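Local coordinates for peptide ABC transporter, peptide-binding protein (Enterococcus faecalis, PDB 3O6P) that probably captures extracellular peptides for import by an ABC transporter, the present chain being the piece of the binding protein near its C-terminal end, at residues K66-E71 with K204-M209; E49-V54 with A72-E77; M101-S106 with A152-W157. All blocks are in the same frame, centred on the assembly; numbering follows the deposited sequence.

Contact 1. Residues K66-E71 with K204-M209; sequences KDFAKE and KRWDDM
F68 turns the edge of its ring toward one face of the W206 indole, while the carboxylate of E71 lies at the indole edge. The F68–W206 pair is a T-shaped stack, the F68 ring standing at 87° to the indole, and F68 CD1 lies 3.7 Å from W206 CH2, offset toward the rim of that face. F68 CB also touches W206 CH2 at 3.6 Å. At its own edge the F68 ring meets the next turn of helix 202-218, with CZ 3.4 Å from M209 O and CE1 3.8 Å from M209 CB.

W206 has CG anti to the backbone N (chi1 -177°), and its indole slides past F68, the two side chains running in opposite directions. Its NE1 donates to E71 OE1 at 2.9 Å. The bond is bent, with an N-H...O angle of 131°, and it meets OE1 from above the carboxylate plane. E71 is modelled in two conformers, so this hydrogen bond describes one of them. At the N-terminal end of helix 68-72, D67 is the N-cap, its OD2 accepting weak bonds from the backbone N of A69 and K70.

The contact joins this short helix to the long helix 202-218, with D61 and P62 also packing on W206 and L210 and E213 on F68. In this conformer of E71 the D61 carboxylate lies close to OE1, which may raise the proton affinity of the pair; a long, weak ion pair of K66 with D61 would counter this in part. The indole N-H, a neutral donor, would probably stabilise the negative carboxylate without neutralising it.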
ATOM      1  N   LYS A  66     -11.016 -19.140 -10.284  1.00 44.07           N
ATOM      2  CA  LYS A  66     -10.471 -17.818 -10.616  1.00 37.94           C
ATOM      3  C   LYS A  66      -9.656 -17.205  -9.500  1.00 35.09           C
ATOM      4  O   LYS A  66     -10.030 -17.256  -8.329  1.00 34.86           O
ATOM      5  CB  LYS A  66     -11.566 -16.866 -11.064  1.00 37.08           C
ATOM      6  CG  LYS A  66     -12.316 -17.351 -12.303  1.00 37.27           C
ATOM      7  CD  LYS A  66     -13.530 -16.465 -12.612  1.00 37.80           C
ATOM      8  CE  LYS A  66     -14.626 -16.572 -11.536  1.00 37.99           C
ATOM      9  NZ  LYS A  66     -15.154 -17.967 -11.396  1.00 41.32           N
ATOM     10  N   ASP A  67      -8.523 -16.631  -9.878  1.00 33.28           N
ATOM     11  CA  ASP A  67      -7.636 -16.035  -8.910  1.00 30.69           C
ATOM     12  C   ASP A  67      -8.209 -14.729  -8.365  1.00 27.98           C
ATOM     13  O   ASP A  67      -8.740 -13.924  -9.129  1.00 27.84           O
ATOM     14  CB  ASP A  67      -6.283 -15.762  -9.556  1.00 31.36           C
ATOM     15  CG  ASP A  67      -5.278 -15.224  -8.572  1.00 32.47           C
ATOM     16  OD1 ASP A  67      -5.042 -15.865  -7.521  1.00 35.44           O
ATOM     17  OD2 ASP A  67      -4.717 -14.162  -8.845  1.00 34.80           O
ATOM     18  N   PHE A  68      -8.092 -14.520  -7.056  1.00 24.66           N
ATOM     19  CA  PHE A  68      -8.532 -13.262  -6.441  1.00 21.21           C
ATOM     20  C   PHE A  68      -7.946 -12.041  -7.140  1.00 20.15           C
ATOM     21  O   PHE A  68      -8.666 -11.087  -7.437  1.00 19.73           O
ATOM     22  CB  PHE A  68      -8.144 -13.202  -4.960  1.00 20.59           C
ATOM     23  CG  PHE A  68      -8.701 -11.999  -4.238  1.00 18.10           C
ATOM     24  CD1 PHE A  68      -9.974 -12.029  -3.661  1.00 16.81           C
ATOM     25  CD2 PHE A  68      -7.949 -10.830  -4.141  1.00 17.12           C
ATOM     26  CE1 PHE A  68     -10.489 -10.899  -2.997  1.00 15.51           C
ATOM     27  CE2 PHE A  68      -8.442  -9.704  -3.488  1.00 14.09           C
ATOM     28  CZ  PHE A  68      -9.720  -9.741  -2.909  1.00 15.28           C
ATOM     29  N   ALA A  69      -6.629 -12.036  -7.346  1.00 19.10           N
ATOM     30  CA  ALA A  69      -5.973 -10.856  -7.942  1.00 18.69           C
ATOM     31  C   ALA A  69      -6.457 -10.601  -9.371  1.00 19.65           C
ATOM     32  O   ALA A  69      -6.664  -9.449  -9.762  1.00 19.47           O
ATOM     33  CB  ALA A  69      -4.449 -10.982  -7.888  1.00 18.69           C
ATOM     34  N   LYS A  70      -6.654 -11.667 -10.146  1.00 21.08           N
ATOM     35  CA  LYS A  70      -7.150 -11.509 -11.514  1.00 23.40           C
ATOM     36  C   LYS A  70      -8.571 -10.933 -11.526  1.00 23.28           C
ATOM     37  O   LYS A  70      -8.888 -10.051 -12.333  1.00 23.18           O
ATOM     38  CB  LYS A  70      -7.094 -12.827 -12.289  1.00 25.52           C
ATOM     39  CG  LYS A  70      -5.707 -13.339 -12.558  1.00 30.69           C
ATOM     40  CD  LYS A  70      -5.788 -14.749 -13.148  1.00 38.73           C
ATOM     41  CE  LYS A  70      -4.456 -15.232 -13.701  1.00 41.81           C
ATOM     42  NZ  LYS A  70      -4.660 -16.283 -14.756  1.00 45.74           N
ATOM     43  N   GLU A  71      -9.417 -11.432 -10.629  0.50 23.26           N
ATOM     44  CA  GLU A  71     -10.786 -10.951 -10.518  0.50 23.59           C
ATOM     45  C   GLU A  71     -10.859  -9.490 -10.067  0.50 22.18           C
ATOM     46  O   GLU A  71     -11.709  -8.730 -10.541  0.50 22.22           O
ATOM     47  CB  GLU A  71     -11.595 -11.835  -9.567  0.50 24.58           C
ATOM     48  CG  GLU A  71     -12.085 -13.117 -10.194  0.50 27.79           C
ATOM     49  CD  GLU A  71     -13.155 -13.787  -9.356  0.50 31.32           C
ATOM     50  OE1 GLU A  71     -12.794 -14.683  -8.574  0.50 34.06           O
ATOM     51  OE2 GLU A  71     -14.346 -13.413  -9.458  0.50 33.13           O
ATOM     52  N   LYS A 204     -20.987 -14.269  -1.282  1.00 25.62           N
ATOM     53  CA  LYS A 204     -21.081 -12.888  -0.827  1.00 24.39           C
ATOM     54  C   LYS A 204     -19.766 -12.489  -0.154  1.00 22.89           C
ATOM     55  O   LYS A 204     -19.288 -11.378  -0.344  1.00 23.11           O
ATOM     56  CB  LYS A 204     -22.266 -12.665   0.125  1.00 25.65           C
ATOM     57  CG  LYS A 204     -22.403 -11.174   0.450  1.00 27.72           C
ATOM     58  CD  LYS A 204     -23.449 -10.822   1.482  1.00 32.53           C
ATOM     59  CE  LYS A 204     -23.300  -9.333   1.848  1.00 34.22           C
ATOM     60  NZ  LYS A 204     -22.272  -9.068   2.903  1.00 31.95           N
ATOM     61  N   ARG A 205     -19.182 -13.396   0.629  1.00 22.28           N
ATOM     62  CA  ARG A 205     -17.913 -13.084   1.315  1.00 20.09           C
ATOM     63  C   ARG A 205     -16.803 -12.786   0.287  1.00 19.74           C
ATOM     64  O   ARG A 205     -15.986 -11.856   0.446  1.00 18.81           O
ATOM     65  CB  ARG A 205     -17.516 -14.220   2.268  1.00 21.49           C
ATOM     66  CG  ARG A 205     -16.182 -13.969   2.951  1.00 21.57           C
ATOM     67  CD  ARG A 205     -15.887 -14.974   4.073  1.00 25.90           C
ATOM     68  NE  ARG A 205     -14.597 -14.623   4.665  1.00 27.12           N
ATOM     69  CZ  ARG A 205     -13.428 -15.116   4.260  1.00 29.45           C
ATOM     70  NH1 ARG A 205     -13.380 -16.010   3.273  1.00 30.15           N
ATOM     71  NH2 ARG A 205     -12.299 -14.726   4.851  1.00 29.12           N
ATOM     72  N   TRP A 206     -16.770 -13.585  -0.767  1.00 18.91           N
ATOM     73  CA  TRP A 206     -15.786 -13.368  -1.834  1.00 18.97           C
ATOM     74  C   TRP A 206     -15.984 -11.999  -2.480  1.00 18.58           C
ATOM     75  O   TRP A 206     -15.021 -11.248  -2.713  1.00 17.65           O
ATOM     76  CB  TRP A 206     -15.928 -14.475  -2.891  1.00 19.77           C
ATOM     77  CG  TRP A 206     -14.920 -14.419  -4.022  1.00 22.02           C
ATOM     78  CD1 TRP A 206     -15.143 -13.975  -5.301  1.00 22.96           C
ATOM     79  CD2 TRP A 206     -13.545 -14.847  -3.981  1.00 23.91           C
ATOM     80  NE1 TRP A 206     -13.995 -14.096  -6.046  1.00 23.57           N
ATOM     81  CE2 TRP A 206     -13.004 -14.635  -5.269  1.00 24.02           C
ATOM     82  CE3 TRP A 206     -12.722 -15.397  -2.980  1.00 24.80           C
ATOM     83  CZ2 TRP A 206     -11.673 -14.949  -5.589  1.00 26.29           C
ATOM     84  CZ3 TRP A 206     -11.397 -15.727  -3.307  1.00 25.96           C
ATOM     85  CH2 TRP A 206     -10.889 -15.480  -4.592  1.00 25.80           C
ATOM     86  N   ASP A 207     -17.232 -11.671  -2.788  0.50 18.35           N
ATOM     87  CA  ASP A 207     -17.511 -10.390  -3.412  0.50 18.37           C
ATOM     88  C   ASP A 207     -17.192  -9.218  -2.466  0.50 17.69           C
ATOM     89  O   ASP A 207     -16.715  -8.175  -2.909  0.50 17.10           O
ATOM     90  CB  ASP A 207     -18.949 -10.339  -3.941  0.50 18.78           C
ATOM     91  CG  ASP A 207     -19.136 -11.130  -5.240  0.50 20.60           C
ATOM     92  OD1 ASP A 207     -18.145 -11.583  -5.852  0.50 22.32           O
ATOM     93  OD2 ASP A 207     -20.299 -11.317  -5.654  0.50 23.95           O
ATOM     94  N   ASP A 208     -17.447  -9.395  -1.166  1.00 17.24           N
ATOM     95  CA  ASP A 208     -17.068  -8.376  -0.168  1.00 16.90           C
ATOM     96  C   ASP A 208     -15.544  -8.160  -0.146  1.00 15.87           C
ATOM     97  O   ASP A 208     -15.053  -7.013  -0.117  1.00 15.86           O
ATOM     98  CB  ASP A 208     -17.561  -8.782   1.219  1.00 17.77           C
ATOM     99  CG  ASP A 208     -19.044  -8.522   1.408  1.00 20.75           C
ATOM    100  OD1 ASP A 208     -19.567  -7.555   0.802  1.00 24.08           O
ATOM    101  OD2 ASP A 208     -19.674  -9.252   2.198  1.00 23.90           O
HETATM  102  N   MSE A 209     -14.789  -9.252  -0.198  1.00 15.30           N
HETATM  103  CA  MSE A 209     -13.333  -9.125  -0.174  1.00 14.77           C
HETATM  104  C   MSE A 209     -12.815  -8.478  -1.454  1.00 14.45           C
HETATM  105  O   MSE A 209     -11.918  -7.626  -1.398  1.00 13.99           O
HETATM  106  CB  MSE A 209     -12.665 -10.470   0.066  1.00 14.68           C
HETATM  107  CG  MSE A 209     -12.982 -11.020   1.479  1.00 16.18           C
HETATM  108 SE   MSE A 209     -12.009 -12.621   1.880  0.75 19.09          SE
HETATM  109  CE  MSE A 209     -12.739 -13.784   0.510  1.00 21.50           C
TER

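Contact 2. Residues E49-V54 with A72-E77; sequences EPNGLV and AGSQIE
An ST turn at S74, separated from helix 68-72 only by G73, ties the exit of that helix to the loop 49-54. S74 OG accepts from I76 N at 3.2 Å to close the turn, and the same hydroxyl donates to N51 O at 2.7 Å, arriving in the carbonyl plane on a lone pair. One oxygen thus shapes its own loop and grips the neighbouring one.

N51 O also accepts from a water, 2.8 Å away, which in turn takes the N-H of Q75, so this carbonyl holds two donors. The amide of N51 adds a second direct link: its ND2 donates to G73 O at 3.0 Å, coming from well above the carbonyl plane (56° out of it). G73, with phi 72°, is where the chain leaves the helix.

Further along loop 49-54, L53 N and V54 N are bonded to the carboxylate of E213 on helix 202-218, and L53 O accepts from T6, which places the loop between that helix and the N-terminal strand. I76 adds an apolar contact, its CD1 lying 3.9 Å from P50 CG; the same methyl is 3.7 Å from P50 O.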
ATOM      1  N   GLU A  49       6.265  -7.634  -9.646  1.00 14.59           N
ATOM      2  CA  GLU A  49       5.353  -6.489  -9.560  1.00 14.55           C
ATOM      3  C   GLU A  49       4.082  -6.842  -8.781  1.00 13.98           C
ATOM      4  O   GLU A  49       3.580  -7.969  -8.903  1.00 14.91           O
ATOM      5  CB  GLU A  49       4.978  -6.000 -10.941  1.00 15.44           C
ATOM      6  CG  GLU A  49       6.138  -5.360 -11.651  1.00 18.07           C
ATOM      7  CD  GLU A  49       5.794  -5.018 -13.082  1.00 22.38           C
ATOM      8  OE1 GLU A  49       4.938  -4.155 -13.303  1.00 25.78           O
ATOM      9  OE2 GLU A  49       6.375  -5.623 -13.995  1.00 27.27           O
ATOM     10  N   PRO A  50       3.575  -5.894  -7.969  1.00 13.22           N
ATOM     11  CA  PRO A  50       2.370  -6.205  -7.183  1.00 13.46           C
ATOM     12  C   PRO A  50       1.114  -5.946  -8.035  1.00 13.42           C
ATOM     13  O   PRO A  50       0.989  -4.864  -8.637  1.00 14.74           O
ATOM     14  CB  PRO A  50       2.450  -5.192  -6.036  1.00 12.95           C
ATOM     15  CG  PRO A  50       3.119  -3.950  -6.679  1.00 13.50           C
ATOM     16  CD  PRO A  50       4.045  -4.505  -7.779  1.00 13.18           C
ATOM     17  N   ASN A  51       0.203  -6.904  -8.110  1.00 12.99           N
ATOM     18  CA  ASN A  51      -1.092  -6.630  -8.744  1.00 13.77           C
ATOM     19  C   ASN A  51      -1.824  -5.576  -7.918  1.00 13.23           C
ATOM     20  O   ASN A  51      -2.330  -4.580  -8.455  1.00 13.39           O
ATOM     21  CB  ASN A  51      -1.938  -7.894  -8.806  1.00 13.89           C
ATOM     22  CG  ASN A  51      -3.276  -7.641  -9.437  1.00 15.70           C
ATOM     23  OD1 ASN A  51      -3.368  -7.501 -10.665  1.00 17.38           O
ATOM     24  ND2 ASN A  51      -4.332  -7.528  -8.600  1.00 15.86           N
ATOM     25  N   GLY A  52      -1.835  -5.795  -6.607  1.00 12.64           N
ATOM     26  CA  GLY A  52      -2.528  -4.905  -5.655  1.00 11.97           C
ATOM     27  C   GLY A  52      -2.004  -5.206  -4.270  1.00 11.88           C
ATOM     28  O   GLY A  52      -0.784  -5.335  -4.046  1.00 12.40           O
ATOM     29  N   LEU A  53      -2.927  -5.301  -3.320  1.00 11.73           N
ATOM     30  CA  LEU A  53      -2.568  -5.606  -1.951  1.00 11.82           C
ATOM     31  C   LEU A  53      -2.546  -7.110  -1.742  1.00 12.77           C
ATOM     32  O   LEU A  53      -1.554  -7.664  -1.260  1.00 12.76           O
ATOM     33  CB  LEU A  53      -3.550  -4.936  -0.984  1.00 12.31           C
ATOM     34  CG  LEU A  53      -3.376  -5.332   0.483  1.00 12.12           C
ATOM     35  CD1 LEU A  53      -1.971  -4.940   0.990  1.00 14.66           C
ATOM     36  CD2 LEU A  53      -4.463  -4.719   1.378  1.00 13.46           C
ATOM     37  N   VAL A  54      -3.633  -7.780  -2.076  1.00 12.59           N
ATOM     38  CA  VAL A  54      -3.669  -9.246  -1.873  1.00 13.94           C
ATOM     39  C   VAL A  54      -2.764  -9.878  -2.943  1.00 14.20           C
ATOM     40  O   VAL A  54      -2.898  -9.538  -4.130  1.00 14.42           O
ATOM     41  CB  VAL A  54      -5.115  -9.764  -2.026  1.00 13.57           C
ATOM     42  CG1 VAL A  54      -5.157 -11.299  -2.037  1.00 15.89           C
ATOM     43  CG2 VAL A  54      -5.993  -9.225  -0.894  1.00 14.16           C
ATOM     44  N   ALA A  72      -9.967  -9.106  -9.155  1.00 20.70           N
ATOM     45  CA  ALA A  72      -9.963  -7.760  -8.614  1.00 18.59           C
ATOM     46  C   ALA A  72      -9.484  -6.773  -9.674  1.00 18.32           C
ATOM     47  O   ALA A  72      -9.904  -5.621  -9.679  1.00 19.06           O
ATOM     48  CB  ALA A  72      -9.077  -7.680  -7.346  1.00 17.99           C
ATOM     49  N   GLY A  73      -8.633  -7.235 -10.580  1.00 17.70           N
ATOM     50  CA  GLY A  73      -7.882  -6.312 -11.462  1.00 17.57           C
ATOM     51  C   GLY A  73      -6.777  -5.548 -10.726  1.00 16.56           C
ATOM     52  O   GLY A  73      -6.536  -5.757  -9.538  1.00 16.34           O
ATOM     53  N   SER A  74      -6.084  -4.666 -11.447  1.00 16.59           N
ATOM     54  CA  SER A  74      -5.006  -3.890 -10.861  1.00 15.50           C
ATOM     55  C   SER A  74      -5.241  -2.419 -11.107  1.00 15.91           C
ATOM     56  O   SER A  74      -5.557  -2.030 -12.244  1.00 16.97           O
ATOM     57  CB  SER A  74      -3.655  -4.276 -11.502  1.00 16.32           C
ATOM     58  OG  SER A  74      -2.604  -3.507 -10.920  1.00 16.29           O
ATOM     59  N   GLN A  75      -5.022  -1.599 -10.074  1.00 15.17           N
ATOM     60  CA  GLN A  75      -5.009  -0.136 -10.250  1.00 16.15           C
ATOM     61  C   GLN A  75      -3.611   0.454  -9.997  1.00 15.63           C
ATOM     62  O   GLN A  75      -3.444   1.683  -9.818  1.00 18.06           O
ATOM     63  CB  GLN A  75      -6.066   0.481  -9.320  1.00 16.12           C
ATOM     64  CG  GLN A  75      -7.443  -0.165  -9.623  1.00 17.72           C
ATOM     65  CD  GLN A  75      -8.607   0.492  -8.936  1.00 20.63           C
ATOM     66  OE1 GLN A  75      -9.206  -0.070  -7.995  1.00 22.48           O
ATOM     67  NE2 GLN A  75      -8.967   1.671  -9.418  1.00 21.25           N
ATOM     68  N   ILE A  76      -2.600  -0.409 -10.018  1.00 14.97           N
ATOM     69  CA  ILE A  76      -1.203   0.030  -9.830  1.00 14.63           C
ATOM     70  C   ILE A  76      -0.567   0.278 -11.185  1.00 15.29           C
ATOM     71  O   ILE A  76      -0.541  -0.633 -12.033  1.00 16.08           O
ATOM     72  CB  ILE A  76      -0.380  -0.952  -8.991  1.00 14.29           C
ATOM     73  CG1 ILE A  76      -0.973  -1.043  -7.573  1.00 13.65           C
ATOM     74  CG2 ILE A  76       1.154  -0.512  -8.989  1.00 16.24           C
ATOM     75  CD1 ILE A  76      -0.226  -1.957  -6.662  1.00 15.78           C
ATOM     76  N   GLU A  77      -0.121   1.520 -11.397  0.50 15.37           N
ATOM     77  CA  GLU A  77       0.501   1.960 -12.637  0.50 17.34           C
ATOM     78  C   GLU A  77       1.764   2.711 -12.317  0.50 17.09           C
ATOM     79  O   GLU A  77       1.855   3.367 -11.284  0.50 16.89           O
ATOM     80  CB  GLU A  77      -0.405   2.944 -13.372  0.50 18.56           C
ATOM     81  CG  GLU A  77      -1.097   2.379 -14.583  0.50 23.29           C
ATOM     82  CD  GLU A  77      -2.015   1.264 -14.230  0.50 26.11           C
ATOM     83  OE1 GLU A  77      -2.662   1.349 -13.163  0.50 29.58           O
ATOM     84  OE2 GLU A  77      -2.096   0.294 -15.011  0.50 28.83           O
TER
HETATM   85  O   HOH W   1      -4.270  -2.737  -7.600  1.00 12.61           O

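Contact 3. Residues M101-S106 with A152-W157; sequences MDILSS and AVIGGW
A chi1 of -50° puts I103 CG1 beside the backbone N and leaves CG2 opposite that N, where this methyl lies 3.7 Å from I154 CD1. M101 uses a rarer arrangement, CG lying between the backbone N and the carbonyl carbon (chi1 60°), and a bend at chi3 brings CE to 3.8 Å from A152 CB. These four side chains lie on one face of the parallel pair. On the other face L104 and V153 lie side by side and point the same way, L104 CD2 being 3.7 Å from V153 CG2.

Between the faces the backbones are joined by three nearly straight bonds. A152 N donates to D102 O at 2.9 Å, L104 N to A152 O at 2.7 Å, and I154 N to L104 O at 2.9 Å. L104 thus engages the neighbouring strand with both its N-H and its carbonyl, as one residue does in a parallel pair. Where the strands diverge, a water bridges S106 N and I154 O.

Helix 109-125 covers the I103 face and helix 138-147 the L104 face, so the pair lies at the heart of an alpha/beta sandwich whose strand order agrees with a type II periplasmic-binding-protein fold. The strand amides and carbonyls named here are thus satisfied by each other and by the water, while the D102 carboxylate has its own donors, the hydroxyls of T132 and S134 on strand 129-136.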
HETATM    1  N   MSE A 101       8.975  14.702   3.158  1.00 15.36           N
HETATM    2  CA  MSE A 101       8.481  13.465   3.769  1.00 15.13           C
HETATM    3  C   MSE A 101       9.604  12.497   4.030  1.00 15.03           C
HETATM    4  O   MSE A 101      10.505  12.351   3.211  1.00 14.92           O
HETATM    5  CB  MSE A 101       7.423  12.809   2.887  1.00 15.37           C
HETATM    6  CG  MSE A 101       7.907  12.435   1.497  1.00 15.00           C
HETATM    7 SE   MSE A 101       6.505  11.545   0.449  0.75 14.21          SE
HETATM    8  CE  MSE A 101       6.460   9.891   1.428  1.00 16.11           C
ATOM      9  N   ASP A 102       9.530  11.816   5.168  1.00 14.90           N
ATOM     10  CA  ASP A 102      10.519  10.823   5.530  1.00 15.22           C
ATOM     11  C   ASP A 102       9.941   9.429   5.305  1.00 14.69           C
ATOM     12  O   ASP A 102       8.780   9.189   5.615  1.00 17.12           O
ATOM     13  CB  ASP A 102      10.890  10.988   7.012  1.00 16.52           C
ATOM     14  CG  ASP A 102      12.016  10.077   7.430  1.00 18.90           C
ATOM     15  OD1 ASP A 102      13.149  10.268   6.942  1.00 22.18           O
ATOM     16  OD2 ASP A 102      11.776   9.186   8.276  1.00 22.41           O
ATOM     17  N   ILE A 103      10.747   8.501   4.798  1.00 14.04           N
ATOM     18  CA  ILE A 103      10.308   7.108   4.712  1.00 13.45           C
ATOM     19  C   ILE A 103      11.087   6.283   5.744  1.00 13.70           C
ATOM     20  O   ILE A 103      12.306   6.128   5.639  1.00 14.35           O
ATOM     21  CB  ILE A 103      10.537   6.474   3.311  1.00 14.49           C
ATOM     22  CG1 ILE A 103       9.986   7.361   2.202  1.00 14.89           C
ATOM     23  CG2 ILE A 103       9.907   5.044   3.253  1.00 13.81           C
ATOM     24  CD1 ILE A 103      10.367   6.868   0.808  1.00 15.55           C
ATOM     25  N   LEU A 104      10.368   5.764   6.730  1.00 12.69           N
ATOM     26  CA  LEU A 104      10.930   4.877   7.727  1.00 13.27           C
ATOM     27  C   LEU A 104      11.046   3.485   7.101  1.00 13.42           C
ATOM     28  O   LEU A 104      10.139   3.047   6.396  1.00 12.99           O
ATOM     29  CB  LEU A 104       9.981   4.858   8.919  1.00 13.66           C
ATOM     30  CG  LEU A 104      10.312   4.023  10.144  1.00 14.88           C
ATOM     31  CD1 LEU A 104      11.581   4.564  10.829  1.00 17.03           C
ATOM     32  CD2 LEU A 104       9.089   4.063  11.087  1.00 17.34           C
ATOM     33  N   SER A 105      12.153   2.792   7.332  0.50 13.55           N
ATOM     34  CA  SER A 105      12.299   1.454   6.770  0.50 13.71           C
ATOM     35  C   SER A 105      13.187   0.585   7.630  0.50 13.86           C
ATOM     36  O   SER A 105      13.778   1.042   8.617  0.50 14.10           O
ATOM     37  CB  SER A 105      12.893   1.514   5.355  0.50 14.43           C
ATOM     38  OG  SER A 105      14.286   1.811   5.399  0.50 14.34           O
ATOM     39  N   SER A 106      13.276  -0.676   7.232  1.00 14.17           N
ATOM     40  CA  SER A 106      14.262  -1.596   7.770  1.00 15.36           C
ATOM     41  C   SER A 106      15.643  -1.123   7.324  1.00 15.89           C
ATOM     42  O   SER A 106      15.788  -0.502   6.255  1.00 16.61           O
ATOM     43  CB  SER A 106      14.004  -2.998   7.229  1.00 16.32           C
ATOM     44  OG  SER A 106      15.017  -3.894   7.631  1.00 16.93           O
ATOM     45  N   ALA A 152       6.058   8.171   5.960  1.00 12.37           N
ATOM     46  CA  ALA A 152       5.805   6.904   5.286  1.00 11.71           C
ATOM     47  C   ALA A 152       6.593   5.807   5.985  1.00 12.49           C
ATOM     48  O   ALA A 152       7.643   6.076   6.617  1.00 12.99           O
ATOM     49  CB  ALA A 152       6.193   6.984   3.802  1.00 11.93           C
ATOM     50  N   VAL A 153       6.087   4.583   5.926  1.00 11.85           N
ATOM     51  CA  VAL A 153       6.845   3.454   6.483  1.00 12.17           C
ATOM     52  C   VAL A 153       6.711   2.238   5.569  1.00 12.46           C
ATOM     53  O   VAL A 153       5.607   1.876   5.156  1.00 13.36           O
ATOM     54  CB  VAL A 153       6.460   3.102   7.957  1.00 11.93           C
ATOM     55  CG1 VAL A 153       4.959   2.774   8.111  1.00 13.61           C
ATOM     56  CG2 VAL A 153       7.374   1.958   8.511  1.00 13.09           C
ATOM     57  N   ILE A 154       7.845   1.620   5.258  1.00 12.70           N
ATOM     58  CA  ILE A 154       7.837   0.401   4.419  1.00 12.88           C
ATOM     59  C   ILE A 154       7.850  -0.831   5.294  1.00 13.91           C
ATOM     60  O   ILE A 154       8.666  -0.957   6.222  1.00 14.82           O
ATOM     61  CB  ILE A 154       9.004   0.401   3.405  1.00 12.24           C
ATOM     62  CG1 ILE A 154       8.837   1.572   2.407  1.00 12.38           C
ATOM     63  CG2 ILE A 154       9.040  -0.932   2.682  1.00 13.86           C
ATOM     64  CD1 ILE A 154      10.008   1.781   1.472  1.00 14.41           C
ATOM     65  N   GLY A 155       6.928  -1.744   5.021  1.00 13.91           N
ATOM     66  CA  GLY A 155       6.873  -3.008   5.746  1.00 14.23           C
ATOM     67  C   GLY A 155       6.170  -4.000   4.858  1.00 13.99           C
ATOM     68  O   GLY A 155       6.141  -3.858   3.655  1.00 14.75           O
ATOM     69  N   GLY A 156       5.628  -5.041   5.445  1.00 16.20           N
ATOM     70  CA  GLY A 156       4.884  -5.960   4.631  1.00 16.49           C
ATOM     71  C   GLY A 156       4.153  -6.971   5.461  1.00 16.77           C
ATOM     72  O   GLY A 156       4.150  -6.916   6.694  1.00 19.15           O
ATOM     73  N   TRP A 157       3.516  -7.889   4.770  1.00 16.06           N
ATOM     74  CA  TRP A 157       2.709  -8.916   5.436  1.00 17.13           C
ATOM     75  C   TRP A 157       2.815 -10.195   4.655  1.00 18.34           C
ATOM     76  O   TRP A 157       2.825 -10.172   3.417  1.00 17.48           O
ATOM     77  CB  TRP A 157       1.233  -8.466   5.508  1.00 16.85           C
ATOM     78  CG  TRP A 157       0.410  -9.372   6.355  1.00 18.62           C
ATOM     79  CD1 TRP A 157      -0.450 -10.355   5.936  1.00 20.52           C
ATOM     80  CD2 TRP A 157       0.385  -9.401   7.780  1.00 20.59           C
ATOM     81  NE1 TRP A 157      -1.009 -10.990   7.025  1.00 21.21           N
ATOM     82  CE2 TRP A 157      -0.516 -10.426   8.166  1.00 22.23           C
ATOM     83  CE3 TRP A 157       1.042  -8.661   8.776  1.00 22.64           C
ATOM     84  CZ2 TRP A 157      -0.790 -10.720   9.505  1.00 24.18           C
ATOM     85  CZ3 TRP A 157       0.760  -8.953  10.109  1.00 24.41           C
ATOM     86  CH2 TRP A 157      -0.140  -9.975  10.457  1.00 25.37           C
TER
HETATM   87  O   HOH W   2      11.198  -1.920   5.619  1.00 22.02           O

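Overall arrangement
From the N terminus, the chain passes strand 5-11 and two helices before loop 49-54 opens contact 2. Residues 66-71 then open contact 1, and 72-77, directly after them, close contact 2; contact 1 closes only at 204-209, so the two contacts cross. They touch, F68 packing on V54 and A69 on N51, so helix 68-72 lies between loop 49-54 in contact 2 and helix 202-218 in contact 1. Contact 3, between 101-106 and 152-157, is nested inside the loop of contact 1 and follows contact 2 in series. It joins two adjacent strands of the sheet on the other side of the chain's centre from contacts 1 and 2, about 28 Å from contact 1 between centres.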